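Local coordinates for protein citrate lyase, subunit 1 (Methanosaeta concilii, PDB 6HXI) that probably catalyses the ATP- and coenzyme A-dependent cleavage of citrate to acetyl-CoA and oxaloacetate, combining an ATP-grasp domain with a citrate-binding domain, at residues K353-V356 against M357-E361; N13-A16 against R17-E21; E157-A161 against L162-S166. One frame throughout, in Å; residues are numbered along the deposited sequence.

Contact 1: residues K353-V356 against M357-E361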
loop_
_atom_site.group_PDB
_atom_site.type_symbol
_atom_site.label_atom_id
_atom_site.label_comp_id
_atom_site.label_asym_id
_atom_site.label_seq_id
_atom_site.Cartn_x
_atom_site.Cartn_y
_atom_site.Cartn_z
ATOM N N LYS C 353 -12.502 7.302 43.862
ATOM C CA LYS C 353 -13.427 7.514 42.747
ATOM C C LYS C 353 -14.575 6.500 42.845
ATOM O O LYS C 353 -15.714 6.872 42.596
ATOM C CB LYS C 353 -12.728 7.419 41.377
ATOM C CG LYS C 353 -13.682 7.590 40.200
ATOM C CD LYS C 353 -12.996 8.043 38.937
ATOM C CE LYS C 353 -13.978 8.695 37.987
ATOM N NZ LYS C 353 -14.737 7.703 37.184
ATOM N N GLY C 354 -14.255 5.253 43.240
ATOM C CA GLY C 354 -15.220 4.174 43.459
ATOM C C GLY C 354 -16.129 4.454 44.653
ATOM O O GLY C 354 -17.344 4.243 44.580
ATOM N N VAL C 355 -15.530 4.966 45.750
ATOM C CA VAL C 355 -16.209 5.357 47.000
ATOM C C VAL C 355 -17.188 6.521 46.710
ATOM O O VAL C 355 -18.342 6.463 47.130
ATOM C CB VAL C 355 -15.187 5.705 48.127
ATOM C CG1 VAL C 355 -15.884 6.278 49.366
ATOM C CG2 VAL C 355 -14.312 4.500 48.490
ATOM N N VAL C 356 -16.725 7.562 45.989
ATOM C CA VAL C 356 -17.534 8.728 45.602
ATOM C C VAL C 356 -18.730 8.285 44.747
ATOM O O VAL C 356 -19.843 8.703 45.037
ATOM C CB VAL C 356 -16.682 9.874 44.957
ATOM C CG1 VAL C 356 -17.549 10.913 44.245
ATOM C CG2 VAL C 356 -15.802 10.555 46.005
ATOM N N MET C 357 -18.509 7.399 43.746
ATOM C CA MET C 357 -19.563 6.863 42.862
ATOM C C MET C 357 -20.691 6.149 43.619
ATOM O O MET C 357 -21.868 6.327 43.281
ATOM C CB MET C 357 -18.971 5.937 41.802
ATOM C CG MET C 357 -18.318 6.688 40.678
ATOM S SD MET C 357 -17.468 5.618 39.515
ATOM C CE MET C 357 -17.899 6.493 37.975
ATOM N N ALA C 358 -20.324 5.354 44.651
ATOM C CA ALA C 358 -21.294 4.648 45.481
ATOM C C ALA C 358 -22.064 5.631 46.357
ATOM O O ALA C 358 -23.291 5.539 46.401
ATOM C CB ALA C 358 -20.609 3.602 46.328
ATOM N N LEU C 359 -21.358 6.609 46.994
ATOM C CA LEU C 359 -21.966 7.638 47.847
ATOM C C LEU C 359 -22.969 8.498 47.082
ATOM O O LEU C 359 -24.025 8.820 47.632
ATOM C CB LEU C 359 -20.915 8.513 48.547
ATOM C CG LEU C 359 -20.083 7.848 49.649
ATOM C CD1 LEU C 359 -18.863 8.677 49.977
ATOM C CD2 LEU C 359 -20.894 7.610 50.905
ATOM N N GLU C 360 -22.660 8.818 45.798
ATOM C CA GLU C 360 -23.532 9.566 44.881
ATOM C C GLU C 360 -24.835 8.799 44.664
ATOM O O GLU C 360 -25.907 9.406 44.673
ATOM C CB GLU C 360 -22.842 9.779 43.525
ATOM C CG GLU C 360 -22.025 11.057 43.428
ATOM C CD GLU C 360 -21.214 11.217 42.153
ATOM O OE1 GLU C 360 -20.291 10.401 41.920
ATOM O OE2 GLU C 360 -21.468 12.195 41.413
ATOM N N GLU C 361 -24.737 7.464 44.472
ATOM C CA GLU C 361 -25.880 6.580 44.245
ATOM C C GLU C 361 -26.765 6.394 45.464
ATOM O O GLU C 361 -27.978 6.231 45.312
ATOM C CB GLU C 361 -25.428 5.222 43.690
ATOM C CG GLU C 361 -25.560 5.166 42.179
ATOM C CD GLU C 361 -25.148 3.859 41.536
ATOM O OE1 GLU C 361 -25.727 2.807 41.894
ATOM O OE2 GLU C 361 -24.268 3.893 40.645
#
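Helix 348-361 carries this contact, in which Lys-353, Gly-354, Val-355 and Val-356 offer their carbonyls to the amides of Met-357, Ala-358, Leu-359 and Glu-360 one turn later. All four are i to i+4 alpha-helical bonds. The longest joins Ala-358 N to Gly-354 O at 3.2 Å. The shortest joins Glu-360 N to Val-356 O at 2.9 Å. The side chains sort themselves around this ladder. Val-355 and Leu-359 lie side by side and point the same way, with Val-355 CG1 3.9 Å from Leu-359 CD1. CG of Leu-359 sits beside its own backbone N (chi1 -70°), which carries it back over the preceding turn, 3.4 Å from Val-355 O. The helix belongs to the citrate-binding domain, whose parallel sheet and flanking helices are consistent with the succinyl-CoA synthetase-like fold. Val-355 and Ala-358 pack on Thr-318 of helix 311-325, while Val-356 and Leu-359 reach Leu-392 of helix 382-396, so one helix presents different faces to two neighbours. The side chain of Val-355 is about 11 Å from a bound citrate, too distant for direct contact.

On the more exposed side, Met-357 and Lys-353 approach at a slant: the methionine chain bends at chi3 (141°) and brings CE to 3.5 Å from Lys-353 NZ, an apolar methyl against the ammonium end. Met-357 CG rests 3.2 Å from Lys-353 O, so the base of the thioether chain covers the carbonyl that its own amide also uses. Glu-360 sends OE1 back to 3.6 Å from Val-356 CG1, placing a carboxylate oxygen against a methyl, whereas its other oxygen, OE2, forms a salt bridge with Arg-395 of helix 382-396.

Contact 2: residues N13-A16 against R17-E21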
loop_
_atom_site.group_PDB
_atom_site.type_symbol
_atom_site.label_atom_id
_atom_site.label_comp_id
_atom_site.label_asym_id
_atom_site.label_seq_id
_atom_site.Cartn_x
_atom_site.Cartn_y
_atom_site.Cartn_z
ATOM N N ASN C 13 -14.464 -37.288 54.981
ATOM C CA ASN C 13 -14.675 -37.573 53.560
ATOM C C ASN C 13 -13.360 -37.437 52.810
ATOM O O ASN C 13 -13.060 -38.301 51.977
ATOM C CB ASN C 13 -15.741 -36.670 52.951
ATOM C CG ASN C 13 -16.768 -37.416 52.137
ATOM O OD1 ASN C 13 -16.448 -38.215 51.242
ATOM N ND2 ASN C 13 -18.034 -37.180 52.440
ATOM N N LEU C 14 -12.556 -36.379 53.145
ATOM C CA LEU C 14 -11.216 -36.143 52.583
ATOM C C LEU C 14 -10.313 -37.325 52.970
ATOM O O LEU C 14 -9.641 -37.894 52.110
ATOM C CB LEU C 14 -10.594 -34.806 53.070
ATOM C CG LEU C 14 -11.101 -33.504 52.418
ATOM C CD1 LEU C 14 -10.611 -32.264 53.169
ATOM C CD2 LEU C 14 -10.686 -33.420 50.975
ATOM N N LEU C 15 -10.340 -37.716 54.256
ATOM C CA LEU C 15 -9.559 -38.839 54.765
ATOM C C LEU C 15 -9.954 -40.148 54.071
ATOM O O LEU C 15 -9.071 -40.916 53.689
ATOM C CB LEU C 15 -9.681 -38.981 56.292
ATOM C CG LEU C 15 -8.593 -39.855 56.899
ATOM C CD1 LEU C 15 -7.323 -39.088 57.052
ATOM C CD2 LEU C 15 -9.018 -40.423 58.230
ATOM N N ALA C 16 -11.260 -40.383 53.892
ATOM C CA ALA C 16 -11.790 -41.575 53.232
ATOM C C ALA C 16 -11.363 -41.629 51.768
ATOM O O ALA C 16 -10.951 -42.683 51.301
ATOM C CB ALA C 16 -13.298 -41.606 53.340
ATOM N N ARG C 17 -11.377 -40.475 51.078
ATOM C CA ARG C 17 -11.000 -40.360 49.676
ATOM C C ARG C 17 -9.498 -40.406 49.412
ATOM O O ARG C 17 -9.066 -41.185 48.567
ATOM C CB ARG C 17 -11.613 -39.086 49.048
ATOM C CG ARG C 17 -11.744 -39.137 47.524
ATOM C CD ARG C 17 -13.027 -38.493 47.023
ATOM N NE ARG C 17 -12.841 -37.088 46.657
ATOM C CZ ARG C 17 -13.104 -36.054 47.455
ATOM N NH1 ARG C 17 -13.560 -36.256 48.689
ATOM N NH2 ARG C 17 -12.907 -34.813 47.027
ATOM N N TYR C 18 -8.711 -39.561 50.087
ATOM C CA TYR C 18 -7.295 -39.401 49.751
ATOM C C TYR C 18 -6.284 -40.158 50.662
ATOM O O TYR C 18 -5.183 -40.446 50.182
ATOM C CB TYR C 18 -6.957 -37.897 49.617
ATOM C CG TYR C 18 -7.810 -37.269 48.539
ATOM C CD1 TYR C 18 -7.604 -37.577 47.194
ATOM C CD2 TYR C 18 -8.923 -36.499 48.864
ATOM C CE1 TYR C 18 -8.445 -37.082 46.200
ATOM C CE2 TYR C 18 -9.779 -36.012 47.877
ATOM C CZ TYR C 18 -9.534 -36.303 46.544
ATOM O OH TYR C 18 -10.361 -35.831 45.547
ATOM N N LEU C 19 -6.655 -40.577 51.885
ATOM C CA LEU C 19 -5.700 -41.348 52.697
ATOM C C LEU C 19 -5.350 -42.752 52.094
ATOM O O LEU C 19 -4.171 -43.115 52.167
ATOM C CB LEU C 19 -6.088 -41.461 54.169
ATOM C CG LEU C 19 -4.935 -41.879 55.110
ATOM C CD1 LEU C 19 -4.022 -40.691 55.442
ATOM C CD2 LEU C 19 -5.475 -42.506 56.383
ATOM N N PRO C 20 -6.277 -43.508 51.430
ATOM C CA PRO C 20 -5.881 -44.801 50.828
ATOM C C PRO C 20 -4.858 -44.732 49.674
ATOM O O PRO C 20 -4.541 -45.770 49.098
ATOM C CB PRO C 20 -7.215 -45.399 50.354
ATOM C CG PRO C 20 -8.265 -44.651 51.068
ATOM C CD PRO C 20 -7.726 -43.282 51.255
ATOM N N GLU C 21 -4.337 -43.528 49.356
ATOM C CA GLU C 21 -3.337 -43.257 48.313
ATOM C C GLU C 21 -1.915 -43.271 48.886
ATOM O O GLU C 21 -0.951 -43.416 48.138
ATOM C CB GLU C 21 -3.605 -41.892 47.650
ATOM C CG GLU C 21 -4.727 -41.921 46.624
ATOM C CD GLU C 21 -5.081 -40.599 45.969
ATOM O OE1 GLU C 21 -4.174 -39.759 45.761
ATOM O OE2 GLU C 21 -6.269 -40.425 45.617
#
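Leu-15 and Leu-19 meet flank to flank, one turn apart, with Leu-15 CD1 3.9 Å from Leu-19 CB. Both leucines place CG anti to the backbone N (chi1 -163° in each), which explains why their branches run in the same direction. Next to them Leu-14 approaches Tyr-18 obliquely, its CD2 methyl 4.1 Å from ring atom CD2 of the tyrosine. The other notable group is Arg-17. Its chain, bent at chi2 and chi3, brings the guanidinium under one atom of the steeply inclined Tyr-18 ring: Tyr-18 CE2 stands 3.3 Å above the Arg-17 guanidinium plane, over its centre, with no flat stack. What lies over a face of that ring is Arg-17 CG, offset toward the rim.

Backbone bonds hold these groups in place as helix 8-18 runs out. Arg-17 N reaches Asn-13 O, and Tyr-18 N meets Leu-14 O at 2.8 Å with a nearly straight N-H...O angle of 172°. The next bond, Leu-19 N to Leu-15 O at 3.0 Å, arrives above the carbonyl plane, and residues 19-21 continue as a 3-10 segment. Pro-20 has no amide hydrogen to extend the ladder; its CD instead lies 3.3 Å from Ala-16 O. Further out, Phe-189 of helix 173-192 receives Leu-14, Leu-15 and Leu-19, joining the two helices within the ATP-grasp domain.

The chemistry thus divides by side: aliphatic branches pack against a second helix, while the arginine charge has a long, weak ion pair with Glu-233 that would probably contribute little.

Contact 3: residues E157-A161 against L162-S166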
loop_
_atom_site.group_PDB
_atom_site.type_symbol
_atom_site.label_atom_id
_atom_site.label_comp_id
_atom_site.label_asym_id
_atom_site.label_seq_id
_atom_site.Cartn_x
_atom_site.Cartn_y
_atom_site.Cartn_z
ATOM N N GLU C 157 13.349 -31.420 54.945
ATOM C CA GLU C 157 13.694 -32.836 55.016
ATOM C C GLU C 157 12.510 -33.787 54.786
ATOM O O GLU C 157 12.695 -34.840 54.174
ATOM C CB GLU C 157 14.416 -33.167 56.339
ATOM C CG GLU C 157 15.793 -32.530 56.448
ATOM C CD GLU C 157 16.387 -32.397 57.839
ATOM O OE1 GLU C 157 17.343 -31.602 57.992
ATOM O OE2 GLU C 157 15.913 -33.087 58.772
ATOM N N GLY C 158 11.326 -33.428 55.281
ATOM C CA GLY C 158 10.137 -34.268 55.146
ATOM C C GLY C 158 10.109 -35.444 56.106
ATOM O O GLY C 158 10.978 -35.560 56.981
ATOM N N ILE C 159 9.085 -36.319 55.965
ATOM C CA ILE C 159 8.887 -37.491 56.845
ATOM C C ILE C 159 9.909 -38.632 56.586
ATOM O O ILE C 159 10.282 -39.319 57.534
ATOM C CB ILE C 159 7.405 -38.000 56.808
ATOM C CG1 ILE C 159 7.010 -38.759 58.083
ATOM C CG2 ILE C 159 7.067 -38.822 55.550
ATOM C CD1 ILE C 159 6.409 -37.941 59.137
ATOM N N ASP C 160 10.341 -38.832 55.320
ATOM C CA ASP C 160 11.284 -39.886 54.903
ATOM C C ASP C 160 12.634 -39.807 55.640
ATOM O O ASP C 160 13.307 -40.829 55.830
ATOM C CB ASP C 160 11.491 -39.851 53.383
ATOM C CG ASP C 160 10.253 -40.160 52.558
ATOM O OD1 ASP C 160 9.150 -39.697 52.934
ATOM O OD2 ASP C 160 10.394 -40.821 51.508
ATOM N N ALA C 161 12.999 -38.586 56.085
ATOM C CA ALA C 161 14.216 -38.313 56.849
ATOM C C ALA C 161 14.083 -38.759 58.326
ATOM O O ALA C 161 15.049 -38.638 59.086
ATOM C CB ALA C 161 14.541 -36.828 56.775
ATOM N N LEU C 162 12.899 -39.286 58.721
ATOM C CA LEU C 162 12.611 -39.692 60.100
ATOM C C LEU C 162 12.210 -41.151 60.300
ATOM O O LEU C 162 11.393 -41.687 59.546
ATOM C CB LEU C 162 11.492 -38.810 60.705
ATOM C CG LEU C 162 11.695 -37.308 60.743
ATOM C CD1 LEU C 162 10.374 -36.609 60.911
ATOM C CD2 LEU C 162 12.652 -36.908 61.846
ATOM N N ASP C 163 12.711 -41.754 61.391
ATOM C CA ASP C 163 12.316 -43.092 61.816
ATOM C C ASP C 163 11.194 -42.859 62.828
ATOM O O ASP C 163 11.460 -42.629 64.015
ATOM C CB ASP C 163 13.495 -43.856 62.444
ATOM C CG ASP C 163 13.089 -45.140 63.158
ATOM O OD1 ASP C 163 12.599 -46.068 62.479
ATOM O OD2 ASP C 163 13.224 -45.196 64.402
ATOM N N VAL C 164 9.936 -42.841 62.332
ATOM C CA VAL C 164 8.714 -42.622 63.122
ATOM C C VAL C 164 8.533 -43.754 64.141
ATOM O O VAL C 164 8.027 -43.506 65.235
ATOM C CB VAL C 164 7.450 -42.375 62.238
ATOM C CG1 VAL C 164 6.203 -42.175 63.088
ATOM C CG2 VAL C 164 7.642 -41.176 61.308
ATOM N N GLY C 165 9.028 -44.949 63.793
ATOM C CA GLY C 165 9.039 -46.149 64.625
ATOM C C GLY C 165 9.265 -45.868 66.093
ATOM O O GLY C 165 8.478 -46.326 66.920
ATOM N N SER C 166 10.301 -45.052 66.416
ATOM C CA SER C 166 10.619 -44.599 67.776
ATOM C C SER C 166 9.483 -43.668 68.299
ATOM O O SER C 166 9.519 -42.436 68.209
ATOM C CB SER C 166 11.988 -43.938 67.819
ATOM O OG SER C 166 12.956 -44.815 67.273
#
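The amide of Leu-162 donates to Ile-159 O at 2.9 Å, closing a type I beta turn that runs from Ile-159 to Leu-162. An N-H...O angle of 149° makes the bond serviceable rather than straight, and the donor stands well above the carbonyl plane, 50° out of it, away from the lone-pair directions. Leu-162 CB also lies 3.4 Å from Ile-159 O. With Asp-160 and Ala-161 at its corners, the turn lies in the loop that leads from strand 149-154 of the antiparallel sheet towards helix 173-192 in the ATP-grasp domain.

Past the turn, Ile-159 and Val-164 come together at an angle, Val-164 CG2 lying 4.1 Å from both CG1 and CD1 of Ile-159. Ile-159 swings CG1 away from its backbone N (chi1 -155°), and Val-164 turns CG2 anti to its carbonyl carbon; these two choices set the facing methyl and ethyl branches. Both residues are buried between the sheet and the helix: Ile-159 touches Val-153 and Trp-187, and Val-164 touches Ile-151 and Ile-183. Leu-162 also rests on Val-153.

The polar side chains lie on the exposed side. Ser-166 OG donates to Asp-163 OD2 at 2.9 Å, met nearly head-on to the carboxylate C-O bond, and so links two residues three positions apart. Asp-160 directs its CB away from residues 162-166, and its OD1 forms a salt bridge with Arg-188 of helix 173-192. A loop lacking regular structure is therefore held by the turn bond, an inward aliphatic patch and that outside partner, so apolar and charged contacts both tie it to helix 173-192.

Overall arrangement
Contacts 2 and 3 share the ATP-grasp region, their centres 22 Å apart, and both pack on helix 173-192: contact 2 from the N-terminal helix, contact 3 from the loop leading into that helix. Contact 1 lies on the opposite side of the chain's centre, in the citrate-binding region, about 49 Å and 58 Å from the other two, centre to centre. It is the most buried of the three, a regular helical turn set against two neighbouring helices. Contact 2 is partly buried and catches a helix as it gives way to a 3-10 turn, with an arginine guanidinium approached by a tyrosine ring atom. Contact 3 combines a beta-turn bond and a small buried aliphatic pair with carboxylate bonds at the surface.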